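Local coordinates for cytochrome c-550-like protein (Thermosynechococcus elongatus, PDB 4LJI) that probably acts as a low-potential cytochrome c, carrying one covalently bound heme c per monomer and able to replace cytochrome c-550 of photosystem II in part, at residues Thr15-Leu20 with Thr30-Asp35; Ile9-Val14 with Val127-Gly132. One frame throughout, in Å; residues are numbered along the deposited sequence.

Interaction 1: Thr15-Leu20 with Thr30-Asp35; sequences TDTVEL and TFTAVD
T15 meets the start of the helix at 33-46 through its backbone: its carbonyl O lies 3.5 Å from A33 CB, a methyl that also packs on V4. One residue on, D16 O accepts from A33 N at 3.1 Å, with the donor tilted 34° from the carbonyl plane, and the CA-H of T32 makes a second, weaker approach to the same oxygen. The N-H of the helix's first residue is thus satisfied by the segment that leads into the first strand. T17 pairs with T32 at a non-hydrogen-bonded position, and the two CG2 methyls lie 4.0 Å apart. T17 CB and CG2 also rest against CG2 of T30, diagonally across the strands. V18 and F31 form the hydrogen-bonded pair: V18 N gives to F31 O at 2.8 Å and F31 N returns a bond to V18 O at 2.9 Å. The side chains of V18 and F31 turn to the face that packs on helix 111-127, opposite the threonines. E19 bends at its second torsion (chi2 -71°), which folds the carboxylate back over T30. There OE2 takes the T30 OG1 hydroxyl on its syn lone pair at 2.6 Å, while OE1 is bonded to T28, so one carboxylate spans two threonines of the partner strand. L20, buried, brings CD1 obliquely to the F31 ring, 3.8 Å from CD2, and both side chains touch A119. T32, already paired with T17, is also the N-cap of helix 33-46: T32 N gives to D35 OD2, almost straight at 175°, and D35 N gives to T32 OG1. The whole is an antiparallel beta hairpin whose second strand runs directly into a helix through a capping box.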
loop_
_atom_site.group_PDB
_atom_site.type_symbol
_atom_site.label_atom_id
_atom_site.label_comp_id
_atom_site.label_asym_id
_atom_site.label_seq_id
_atom_site.Cartn_x
_atom_site.Cartn_y
_atom_site.Cartn_z
ATOM N N THR A 15 20.343 -6.889 15.116
ATOM C CA THR A 15 20.819 -8.221 14.744
ATOM C C THR A 15 20.235 -9.259 15.691
ATOM O O THR A 15 19.795 -10.327 15.268
ATOM C CB THR A 15 22.362 -8.317 14.793
ATOM O OG1 THR A 15 22.935 -7.513 13.750
ATOM C CG2 THR A 15 22.818 -9.764 14.613
ATOM N N ASP A 16 20.235 -8.919 16.978
ATOM C CA ASP A 16 19.708 -9.781 18.030
ATOM C C ASP A 16 18.342 -9.290 18.503
ATOM O O ASP A 16 17.292 -9.757 18.055
ATOM C CB ASP A 16 20.663 -9.791 19.237
ATOM C CG ASP A 16 22.024 -10.394 18.919
ATOM O OD1 ASP A 16 22.497 -10.248 17.770
ATOM O OD2 ASP A 16 22.625 -11.016 19.819
ATOM N N THR A 17 18.377 -8.369 19.457
ATOM C CA THR A 17 17.170 -7.794 20.013
ATOM C C THR A 17 17.342 -6.299 20.148
ATOM O O THR A 17 18.450 -5.773 20.067
ATOM C CB THR A 17 16.820 -8.356 21.422
ATOM O OG1 THR A 17 17.871 -8.023 22.333
ATOM C CG2 THR A 17 16.615 -9.864 21.370
ATOM N N VAL A 18 16.234 -5.626 20.406
ATOM C CA VAL A 18 16.225 -4.195 20.641
ATOM C C VAL A 18 15.174 -3.988 21.724
ATOM O O VAL A 18 14.242 -4.791 21.844
ATOM C CB VAL A 18 15.823 -3.419 19.332
ATOM C CG1 VAL A 18 14.373 -3.709 18.946
ATOM C CG2 VAL A 18 16.026 -1.926 19.493
ATOM N N GLU A 19 15.321 -2.924 22.513
ATOM C CA GLU A 19 14.336 -2.593 23.537
ATOM C C GLU A 19 13.541 -1.369 23.133
ATOM O O GLU A 19 14.137 -0.306 22.875
ATOM C CB GLU A 19 15.049 -2.324 24.867
ATOM C CG GLU A 19 15.790 -3.528 25.376
ATOM C CD GLU A 19 14.832 -4.595 25.843
ATOM O OE1 GLU A 19 13.727 -4.224 26.304
ATOM O OE2 GLU A 19 15.173 -5.785 25.749
ATOM N N LEU A 20 12.209 -1.489 23.062
ATOM C CA LEU A 20 11.398 -0.342 22.627
ATOM C C LEU A 20 10.391 0.087 23.665
ATOM O O LEU A 20 9.872 -0.743 24.409
ATOM C CB LEU A 20 10.653 -0.657 21.331
ATOM C CG LEU A 20 11.568 -0.948 20.137
ATOM C CD1 LEU A 20 10.746 -1.560 19.016
ATOM C CD2 LEU A 20 12.300 0.309 19.635
ATOM N N THR A 30 11.122 -6.212 24.758
ATOM C CA THR A 30 12.173 -6.789 23.943
ATOM C C THR A 30 11.619 -7.313 22.608
ATOM O O THR A 30 10.761 -8.202 22.600
ATOM C CB THR A 30 12.860 -7.936 24.701
ATOM O OG1 THR A 30 13.253 -7.499 26.016
ATOM C CG2 THR A 30 14.084 -8.449 23.938
ATOM N N PHE A 31 12.102 -6.757 21.493
ATOM C CA PHE A 31 11.764 -7.267 20.164
ATOM C C PHE A 31 12.985 -7.829 19.463
ATOM O O PHE A 31 14.072 -7.243 19.501
ATOM C CB PHE A 31 11.131 -6.184 19.282
ATOM C CG PHE A 31 9.773 -5.772 19.731
ATOM C CD1 PHE A 31 8.645 -6.439 19.267
ATOM C CD2 PHE A 31 9.614 -4.757 20.643
ATOM C CE1 PHE A 31 7.388 -6.081 19.700
ATOM C CE2 PHE A 31 8.352 -4.396 21.081
ATOM C CZ PHE A 31 7.238 -5.070 20.607
ATOM N N THR A 32 12.794 -8.962 18.797
ATOM C CA THR A 32 13.884 -9.605 18.079
ATOM C C THR A 32 13.922 -9.098 16.653
ATOM O O THR A 32 12.991 -8.454 16.207
ATOM C CB THR A 32 13.708 -11.130 18.050
ATOM O OG1 THR A 32 12.552 -11.460 17.264
ATOM C CG2 THR A 32 13.584 -11.693 19.474
ATOM N N ALA A 33 15.008 -9.403 15.949
ATOM C CA ALA A 33 15.158 -9.061 14.544
ATOM C C ALA A 33 14.073 -9.724 13.678
ATOM O O ALA A 33 13.578 -9.155 12.682
ATOM C CB ALA A 33 16.585 -9.477 14.076
ATOM N N VAL A 34 13.678 -10.927 14.071
ATOM C CA VAL A 34 12.597 -11.627 13.403
ATOM C C VAL A 34 11.245 -10.928 13.613
ATOM O O VAL A 34 10.474 -10.768 12.667
ATOM C CB VAL A 34 12.547 -13.071 13.871
ATOM C CG1 VAL A 34 11.281 -13.756 13.379
ATOM C CG2 VAL A 34 13.786 -13.796 13.395
ATOM N N ASP A 35 10.985 -10.472 14.837
ATOM C CA ASP A 35 9.806 -9.660 15.128
ATOM C C ASP A 35 9.735 -8.432 14.192
ATOM O O ASP A 35 8.685 -8.122 13.667
ATOM C CB ASP A 35 9.835 -9.103 16.549
ATOM C CG ASP A 35 9.662 -10.173 17.638
ATOM O OD1 ASP A 35 8.931 -11.181 17.445
ATOM O OD2 ASP A 35 10.252 -9.983 18.720
#

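Interaction 2: Ile9-Val14 with Val127-Gly132; sequences IQYLKV and VAPGWG
V127 and L12 make the apolar centre of this contact, which joins the segment following the short helix 6-10 to the exit of helix 111-127. V127 CG2 sits between its own backbone N and carbonyl carbon (chi1 -51° for CG1), and from there the methyl reaches two successive carbonyls, L12 O at 3.5 Å and Y11 O at 3.6 Å. L12 starts out pointing away from V127-G132, yet its branch end returns: CD2 lies 4.1 Å from A128 CB and somewhat farther from V127 CG2. The same leucine packs on F120 and A124 of helix 111-127 and on Y7, while A128 also touches Y7, making one small hydrophobic cluster. Further out, P129 brings CD obliquely to the Y11 ring, 4.4 Å from CD1, and CG of Q10 lies above one face of that ring, toward the rim. The carbonyl O of Y11 is wrapped by V127 CG2, A128 CA and P129 CD; it is buried with no polar partner in the model. By contrast, L12 O and K13 O both accept from the guanidinium of R123, one through NE and the other through NH2, so a single arginine of the helix holds two consecutive carbonyls. K13, with positive phi (50°), leaves the helical course, and its chain, extended beyond CG, carries NZ to within 3.4 Å of V127 O, a weak hydrogen bond at the exposed edge. A128-W131 form a type II beta turn, with P129 and G130 at its two central positions, closed by W131 N to A128 O. The arrangement is plain packing of an N-terminal extension, which lays the exit of its short helix 6-10 against the C-terminal end of helix 111-127, away from the heme.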
loop_
_atom_site.group_PDB
_atom_site.type_symbol
_atom_site.label_atom_id
_atom_site.label_comp_id
_atom_site.label_asym_id
_atom_site.label_seq_id
_atom_site.Cartn_x
_atom_site.Cartn_y
_atom_site.Cartn_z
ATOM N N ILE A 9 18.633 -5.673 9.591
ATOM C CA ILE A 9 20.025 -5.733 10.036
ATOM C C ILE A 9 20.761 -4.423 9.742
ATOM O O ILE A 9 21.364 -3.832 10.636
ATOM C CB ILE A 9 20.785 -6.886 9.361
ATOM C CG1 ILE A 9 20.087 -8.211 9.638
ATOM C CG2 ILE A 9 22.223 -6.942 9.847
ATOM C CD1 ILE A 9 19.947 -8.493 11.091
ATOM N N GLN A 10 20.690 -3.976 8.487
ATOM C CA GLN A 10 21.505 -2.863 7.992
ATOM C C GLN A 10 20.910 -1.473 8.244
ATOM O O GLN A 10 21.638 -0.513 8.509
ATOM C CB GLN A 10 21.798 -3.043 6.490
ATOM C CG GLN A 10 22.616 -1.904 5.855
ATOM C CD GLN A 10 22.835 -2.092 4.353
ATOM O OE1 GLN A 10 22.496 -3.136 3.787
ATOM N NE2 GLN A 10 23.407 -1.075 3.702
ATOM N N TYR A 11 19.593 -1.359 8.176
ATOM C CA TYR A 11 18.973 -0.052 8.271
ATOM C C TYR A 11 18.265 0.188 9.603
ATOM O O TYR A 11 18.223 1.317 10.093
ATOM C CB TYR A 11 18.079 0.201 7.053
ATOM C CG TYR A 11 18.901 0.337 5.785
ATOM C CD1 TYR A 11 20.035 1.133 5.767
ATOM C CD2 TYR A 11 18.572 -0.355 4.625
ATOM C CE1 TYR A 11 20.814 1.259 4.623
ATOM C CE2 TYR A 11 19.351 -0.237 3.470
ATOM C CZ TYR A 11 20.468 0.572 3.479
ATOM O OH TYR A 11 21.253 0.701 2.347
ATOM N N LEU A 12 17.725 -0.867 10.209
ATOM C CA LEU A 12 17.220 -0.751 11.574
ATOM C C LEU A 12 18.272 -1.107 12.617
ATOM O O LEU A 12 18.037 -0.939 13.819
ATOM C CB LEU A 12 16.009 -1.634 11.784
ATOM C CG LEU A 12 14.718 -1.319 11.001
ATOM C CD1 LEU A 12 13.542 -2.131 11.492
ATOM C CD2 LEU A 12 14.356 0.165 11.002
ATOM N N LYS A 13 19.421 -1.602 12.153
ATOM C CA LYS A 13 20.553 -1.940 13.019
ATOM C C LYS A 13 20.146 -2.822 14.195
ATOM O O LYS A 13 20.459 -2.516 15.342
ATOM C CB LYS A 13 21.268 -0.671 13.527
ATOM C CG LYS A 13 21.895 0.165 12.436
ATOM C CD LYS A 13 22.056 1.623 12.858
ATOM C CE LYS A 13 22.159 2.517 11.622
ATOM N NZ LYS A 13 21.686 3.917 11.838
ATOM N N VAL A 14 19.432 -3.900 13.891
ATOM C CA VAL A 14 19.006 -4.863 14.903
ATOM C C VAL A 14 19.375 -6.271 14.435
ATOM O O VAL A 14 18.811 -6.776 13.462
ATOM C CB VAL A 14 17.480 -4.788 15.173
ATOM C CG1 VAL A 14 17.046 -5.878 16.147
ATOM C CG2 VAL A 14 17.084 -3.418 15.701
ATOM N N VAL A 127 15.869 5.210 13.867
ATOM C CA VAL A 127 17.199 4.950 13.296
ATOM C C VAL A 127 17.340 4.816 11.791
ATOM O O VAL A 127 18.456 4.858 11.275
ATOM C CB VAL A 127 17.849 3.685 13.901
ATOM C CG1 VAL A 127 17.826 3.722 15.431
ATOM C CG2 VAL A 127 17.187 2.435 13.376
ATOM N N ALA A 128 16.236 4.620 11.091
ATOM C CA ALA A 128 16.305 4.363 9.672
ATOM C C ALA A 128 16.611 5.659 8.932
ATOM O O ALA A 128 15.903 6.640 9.091
ATOM C CB ALA A 128 15.015 3.761 9.225
ATOM N N PRO A 129 17.696 5.668 8.137
ATOM C CA PRO A 129 18.073 6.838 7.332
ATOM C C PRO A 129 16.943 7.333 6.434
ATOM O O PRO A 129 16.360 6.537 5.697
ATOM C CB PRO A 129 19.226 6.306 6.479
ATOM C CG PRO A 129 19.886 5.298 7.388
ATOM C CD PRO A 129 18.719 4.607 8.078
ATOM N N GLY A 130 16.614 8.618 6.546
ATOM C CA GLY A 130 15.642 9.260 5.679
ATOM C C GLY A 130 14.183 9.074 6.051
ATOM O O GLY A 130 13.302 9.753 5.515
ATOM N N TRP A 131 13.922 8.154 6.970
ATOM C CA TRP A 131 12.558 7.855 7.346
ATOM C C TRP A 131 11.802 9.103 7.754
ATOM O O TRP A 131 12.226 9.843 8.655
ATOM C CB TRP A 131 12.537 6.850 8.488
ATOM C CG TRP A 131 11.170 6.471 8.963
ATOM C CD1 TRP A 131 10.425 7.117 9.902
ATOM C CD2 TRP A 131 10.397 5.328 8.559
ATOM N NE1 TRP A 131 9.246 6.455 10.107
ATOM C CE2 TRP A 131 9.200 5.354 9.297
ATOM C CE3 TRP A 131 10.602 4.293 7.647
ATOM C CZ2 TRP A 131 8.214 4.371 9.169
ATOM C CZ3 TRP A 131 9.614 3.323 7.504
ATOM C CH2 TRP A 131 8.430 3.373 8.256
ATOM N N GLY A 132 10.699 9.353 7.062
ATOM C CA GLY A 132 9.819 10.459 7.393
ATOM C C GLY A 132 10.284 11.844 6.979
ATOM O O GLY A 132 9.561 12.827 7.163
#

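The first segments of interactions 1 and 2 are consecutive, V14 leading directly into T15, while T30-D35 also falls inside the long loop closed by interaction 2; the centres of the two contacts lie 13 Å apart. They touch where A33 CB packs 3.6 Å from V14 O and where I9 CD1 meets T15 CA at 3.8 Å. Helix 111-127 is their shared support: R123 touches V18 in one and bonds to the carbonyls of L12 and K13 in the other. Neither contact forms part of the heme site; the side chains of L20 and L12 each lie about 14 Å from a bound heme c, whose iron has H51 and C101 as axial ligands.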